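Local coordinates for protein glutathione S-transferase (Lodderomyces elongisporus, PDB 4IVF) that binds two glutathione molecules per subunit and probably acts as a glutathione S-transferase of the Ure2p-like group, at residues Y174-Y186 with W204-F218. Residues are numbered along the deposited sequence; the frame is centred on the assembly and turned at random.
Sequences YTVADFALLGWAY and WYDSLLKLPAVQKGF. With GSH (glutathione), chain T.
The N-capping box of helix 176-185, a hallmark of the core of the all-helical C-terminal domain of glutathione transferases, ties this helix to helix 199-209 through Asp178 and Trp204. Trp204 NE1 donates over 3.0 Å to Asp178 OD2, which accepts through its anti lone pair, while Asp178 OD1 accepts from Thr175 N at 2.9 Å to close the box. OD2 also accepts from Leu169 N, so three N-H groups hold the buried carboxylate, which would favour its charged form. Aspartate suits the place because one oxygen closes the cap while the other takes the indole N-H.

The two helix segments run at 95° to each other, and each sends a knob into the other. The Trp204 indole, with CG anti to its backbone N (chi1 164°), slots among Asp178, Leu181, Leu182 and Ala185, where small Ala185 leaves room; Leu181 CD2 lies 3.5 Å from Trp204 CH2. Leu182 reciprocates: CD1 meets the Tyr205 ring and CD2 touches both Leu208 CB and Val214 CG1. Near the cap, Leu208 CD2 makes a CH-pi contact over the centre of the Tyr174 ring, 3.6 Å from its centroid.

Trp184 points away from this interface to the glutathione pocket; its NE1 is hydrogen-bonded to Asn17 OD1 and its CZ2 lies 3.4 Å from glutathione O31. Tyr186 and Phe218 form an offset stack, centroids 4.0 Å apart, with Phe218 CE1 over the rim of the tyrosine ring.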
# COMPACT_ATOMS: atom_id res chain seq x y z
N TYR F 174 -19.81 1.64 2.42
CA TYR F 174 -18.47 2.14 2.71
C TYR F 174 -17.60 0.96 3.11
O TYR F 174 -18.04 0.07 3.82
CB TYR F 174 -18.48 3.18 3.83
CG TYR F 174 -19.16 4.48 3.46
CD1 TYR F 174 -18.67 5.27 2.43
CD2 TYR F 174 -20.28 4.92 4.16
CE1 TYR F 174 -19.28 6.47 2.09
CE2 TYR F 174 -20.90 6.12 3.83
CZ TYR F 174 -20.39 6.88 2.80
OH TYR F 174 -20.98 8.08 2.47
N THR F 175 -16.37 0.95 2.62
CA THR F 175 -15.41 -0.06 3.01
C THR F 175 -14.14 0.63 3.53
O THR F 175 -14.10 1.87 3.62
CB THR F 175 -15.03 -0.95 1.82
OG1 THR F 175 -14.53 -0.12 0.75
CG2 THR F 175 -16.25 -1.75 1.34
N VAL F 176 -13.12 -0.16 3.85
CA VAL F 176 -11.86 0.41 4.33
C VAL F 176 -11.23 1.28 3.25
O VAL F 176 -10.46 2.19 3.55
CB VAL F 176 -10.85 -0.69 4.80
CG1 VAL F 176 -11.32 -1.36 6.08
CG2 VAL F 176 -10.63 -1.72 3.70
N ALA F 177 -11.55 1.01 1.99
CA ALA F 177 -10.99 1.81 0.92
C ALA F 177 -11.48 3.26 1.02
O ALA F 177 -10.69 4.19 0.88
CB ALA F 177 -11.31 1.20 -0.44
N ASP F 178 -12.76 3.44 1.28
CA ASP F 178 -13.30 4.79 1.48
C ASP F 178 -12.68 5.46 2.71
O ASP F 178 -12.31 6.63 2.68
CB ASP F 178 -14.82 4.75 1.63
CG ASP F 178 -15.51 4.07 0.46
OD1 ASP F 178 -15.63 2.83 0.48
OD2 ASP F 178 -15.93 4.78 -0.47
N PHE F 179 -12.60 4.72 3.80
CA PHE F 179 -12.08 5.32 5.02
C PHE F 179 -10.61 5.68 4.90
O PHE F 179 -10.18 6.70 5.43
CB PHE F 179 -12.40 4.45 6.23
CG PHE F 179 -13.87 4.34 6.50
CD1 PHE F 179 -14.60 5.46 6.86
CD2 PHE F 179 -14.54 3.13 6.35
CE1 PHE F 179 -15.96 5.39 7.10
CE2 PHE F 179 -15.89 3.04 6.57
CZ PHE F 179 -16.62 4.18 6.95
N ALA F 180 -9.86 4.88 4.16
CA ALA F 180 -8.46 5.18 3.85
C ALA F 180 -8.33 6.48 3.08
O ALA F 180 -7.51 7.34 3.44
CB ALA F 180 -7.82 4.03 3.06
N LEU F 181 -9.10 6.63 2.01
CA LEU F 181 -9.04 7.83 1.18
C LEU F 181 -9.43 9.08 1.99
O LEU F 181 -8.84 10.15 1.85
CB LEU F 181 -9.93 7.68 -0.06
CG LEU F 181 -9.93 8.90 -0.99
CD1 LEU F 181 -8.55 9.14 -1.56
CD2 LEU F 181 -10.96 8.76 -2.11
N LEU F 182 -10.42 8.90 2.85
CA LEU F 182 -11.00 9.99 3.63
C LEU F 182 -9.97 10.72 4.51
O LEU F 182 -10.02 11.94 4.66
CB LEU F 182 -12.14 9.44 4.49
CG LEU F 182 -12.94 10.41 5.34
CD1 LEU F 182 -13.54 11.50 4.46
CD2 LEU F 182 -14.01 9.68 6.14
N GLY F 183 -9.05 9.96 5.10
CA GLY F 183 -8.04 10.56 5.96
C GLY F 183 -7.25 11.62 5.22
O GLY F 183 -7.00 12.69 5.76
N TRP F 184 -6.88 11.33 3.97
CA TRP F 184 -6.06 12.20 3.13
C TRP F 184 -6.85 13.26 2.38
O TRP F 184 -6.32 14.35 2.09
CB TRP F 184 -5.24 11.38 2.15
CG TRP F 184 -3.98 10.83 2.78
CD1 TRP F 184 -3.83 9.61 3.38
CD2 TRP F 184 -2.72 11.49 2.88
NE1 TRP F 184 -2.54 9.47 3.85
CE2 TRP F 184 -1.84 10.61 3.55
CE3 TRP F 184 -2.24 12.73 2.45
CZ2 TRP F 184 -0.50 10.94 3.81
CZ3 TRP F 184 -0.90 13.06 2.71
CH2 TRP F 184 -0.06 12.17 3.39
N ALA F 185 -8.09 12.94 2.04
CA ALA F 185 -8.98 13.91 1.38
C ALA F 185 -9.16 15.10 2.32
O ALA F 185 -9.27 16.25 1.90
CB ALA F 185 -10.32 13.27 1.06
N TYR F 186 -9.20 14.80 3.61
CA TYR F 186 -9.33 15.80 4.65
C TYR F 186 -8.20 16.84 4.57
O TYR F 186 -8.37 17.98 4.98
CB TYR F 186 -9.33 15.10 6.00
CG TYR F 186 -9.54 16.00 7.18
CD1 TYR F 186 -10.79 16.49 7.49
CD2 TYR F 186 -8.47 16.36 7.99
CE1 TYR F 186 -10.98 17.32 8.58
CE2 TYR F 186 -8.65 17.19 9.08
CZ TYR F 186 -9.90 17.67 9.37
OH TYR F 186 -10.07 18.49 10.46
N TRP F 204 -19.49 12.44 -2.03
CA TRP F 204 -18.97 11.33 -1.23
C TRP F 204 -18.30 11.88 0.03
O TRP F 204 -18.59 11.43 1.15
CB TRP F 204 -17.99 10.53 -2.10
CG TRP F 204 -17.07 9.59 -1.37
CD1 TRP F 204 -17.28 8.27 -1.11
CD2 TRP F 204 -15.76 9.89 -0.87
NE1 TRP F 204 -16.20 7.73 -0.46
CE2 TRP F 204 -15.25 8.70 -0.29
CE3 TRP F 204 -14.97 11.05 -0.83
CZ2 TRP F 204 -13.99 8.64 0.32
CZ3 TRP F 204 -13.72 10.99 -0.22
CH2 TRP F 204 -13.25 9.79 0.34
N TYR F 205 -17.45 12.88 -0.14
CA TYR F 205 -16.78 13.53 0.98
C TYR F 205 -17.78 14.17 1.95
O TYR F 205 -17.71 13.95 3.17
CB TYR F 205 -15.78 14.58 0.48
CG TYR F 205 -14.94 15.23 1.57
CD1 TYR F 205 -13.93 14.52 2.20
CD2 TYR F 205 -15.17 16.54 1.97
CE1 TYR F 205 -13.16 15.10 3.20
CE2 TYR F 205 -14.41 17.12 2.95
CZ TYR F 205 -13.40 16.39 3.57
OH TYR F 205 -12.64 16.97 4.56
N ASP F 206 -18.71 14.96 1.41
CA ASP F 206 -19.71 15.63 2.24
C ASP F 206 -20.57 14.63 3.01
O ASP F 206 -20.94 14.88 4.17
CB ASP F 206 -20.62 16.55 1.39
CG ASP F 206 -19.86 17.71 0.75
OD1 ASP F 206 -18.77 18.08 1.24
OD2 ASP F 206 -20.38 18.26 -0.26
N SER F 207 -20.88 13.51 2.37
CA SER F 207 -21.67 12.46 3.02
C SER F 207 -20.95 11.84 4.22
O SER F 207 -21.56 11.61 5.27
CB SER F 207 -22.04 11.38 2.01
OG SER F 207 -23.06 11.83 1.15
N LEU F 208 -19.67 11.56 4.05
CA LEU F 208 -18.88 10.97 5.14
C LEU F 208 -18.73 11.90 6.36
O LEU F 208 -18.80 11.44 7.50
CB LEU F 208 -17.53 10.50 4.62
CG LEU F 208 -17.66 9.18 3.86
CD1 LEU F 208 -16.54 8.99 2.86
CD2 LEU F 208 -17.68 8.03 4.85
N LEU F 209 -18.56 13.20 6.12
CA LEU F 209 -18.35 14.12 7.23
C LEU F 209 -19.63 14.33 8.03
O LEU F 209 -19.60 14.92 9.11
CB LEU F 209 -17.87 15.47 6.74
CG LEU F 209 -16.52 15.55 6.05
CD1 LEU F 209 -16.38 16.97 5.57
CD2 LEU F 209 -15.41 15.20 7.01
N LYS F 210 -20.75 13.86 7.50
CA LYS F 210 -22.02 13.98 8.20
C LYS F 210 -22.14 12.89 9.24
O LYS F 210 -22.94 13.00 10.17
CB LYS F 210 -23.19 13.90 7.22
CG LYS F 210 -23.34 15.09 6.30
CD LYS F 210 -24.64 14.98 5.51
CE LYS F 210 -24.97 16.28 4.80
NZ LYS F 210 -26.33 16.23 4.19
N LEU F 211 -21.35 11.83 9.10
CA LEU F 211 -21.39 10.72 10.04
C LEU F 211 -20.71 11.10 11.35
O LEU F 211 -19.56 11.56 11.35
CB LEU F 211 -20.69 9.49 9.45
CG LEU F 211 -21.03 9.07 8.02
CD1 LEU F 211 -20.44 7.70 7.72
CD2 LEU F 211 -22.52 9.09 7.77
N PRO F 212 -21.42 10.91 12.47
CA PRO F 212 -20.88 11.19 13.80
C PRO F 212 -19.57 10.43 14.09
O PRO F 212 -18.67 11.02 14.68
CB PRO F 212 -22.00 10.73 14.73
CG PRO F 212 -23.23 10.85 13.91
CD PRO F 212 -22.83 10.49 12.52
N ALA F 213 -19.46 9.17 13.68
CA ALA F 213 -18.21 8.42 13.89
C ALA F 213 -17.03 9.00 13.12
O ALA F 213 -15.88 8.86 13.54
CB ALA F 213 -18.40 6.97 13.54
N VAL F 214 -17.29 9.63 11.99
CA VAL F 214 -16.21 10.24 11.22
C VAL F 214 -15.73 11.50 11.93
O VAL F 214 -14.54 11.69 12.15
CB VAL F 214 -16.63 10.55 9.77
CG1 VAL F 214 -15.66 11.52 9.13
CG2 VAL F 214 -16.73 9.26 8.94
N GLN F 215 -16.69 12.35 12.29
CA GLN F 215 -16.39 13.58 12.99
C GLN F 215 -15.58 13.31 14.26
O GLN F 215 -14.69 14.07 14.60
CB GLN F 215 -17.69 14.30 13.35
CG GLN F 215 -18.57 14.64 12.16
CD GLN F 215 -19.92 15.14 12.60
OE1 GLN F 215 -20.12 15.44 13.78
NE2 GLN F 215 -20.86 15.24 11.66
N LYS F 216 -15.89 12.21 14.95
CA LYS F 216 -15.20 11.86 16.18
C LYS F 216 -13.77 11.40 15.90
O LYS F 216 -12.84 11.88 16.54
CB LYS F 216 -15.98 10.78 16.94
CG LYS F 216 -15.27 10.26 18.20
CD LYS F 216 -15.07 11.35 19.23
CE LYS F 216 -14.32 10.82 20.43
NZ LYS F 216 -13.92 11.93 21.35
N GLY F 217 -13.60 10.51 14.93
CA GLY F 217 -12.28 10.04 14.52
C GLY F 217 -11.35 11.17 14.10
O GLY F 217 -10.14 11.12 14.33
N PHE F 218 -11.91 12.21 13.49
CA PHE F 218 -11.12 13.38 13.11
C PHE F 218 -10.70 14.23 14.32
O PHE F 218 -9.82 15.07 14.20
CB PHE F 218 -11.86 14.23 12.07
CG PHE F 218 -11.64 13.78 10.65
CD1 PHE F 218 -10.36 13.62 10.14
CD2 PHE F 218 -12.73 13.52 9.82
CE1 PHE F 218 -10.17 13.20 8.84
CE2 PHE F 218 -12.54 13.11 8.51
CZ PHE F 218 -11.27 12.95 8.02
N1 GSH T . 9.46 11.28 7.03
CA1 GSH T . 8.62 12.32 6.47
C1 GSH T . 9.39 13.13 5.52
O11 GSH T . 10.57 12.80 5.23
O12 GSH T . 8.88 14.14 4.99
CB1 GSH T . 7.97 13.16 7.57
CG1 GSH T . 6.62 13.63 7.14
CD1 GSH T . 5.59 12.51 7.09
OE1 GSH T . 5.72 11.47 7.76
N2 GSH T . 4.36 12.64 6.23
CA2 GSH T . 3.38 11.56 6.19
C2 GSH T . 3.42 10.89 4.84
O2 GSH T . 3.72 11.54 3.85
CB2 GSH T . 2.04 12.09 6.38
SG2 GSH T . 1.95 13.03 7.86
N3 GSH T . 3.10 9.48 4.69
CA3 GSH T . 3.15 8.89 3.37
C3 GSH T . 2.13 7.83 3.24
O31 GSH T . 1.06 7.87 3.90
O32 GSH T . 2.35 6.87 2.45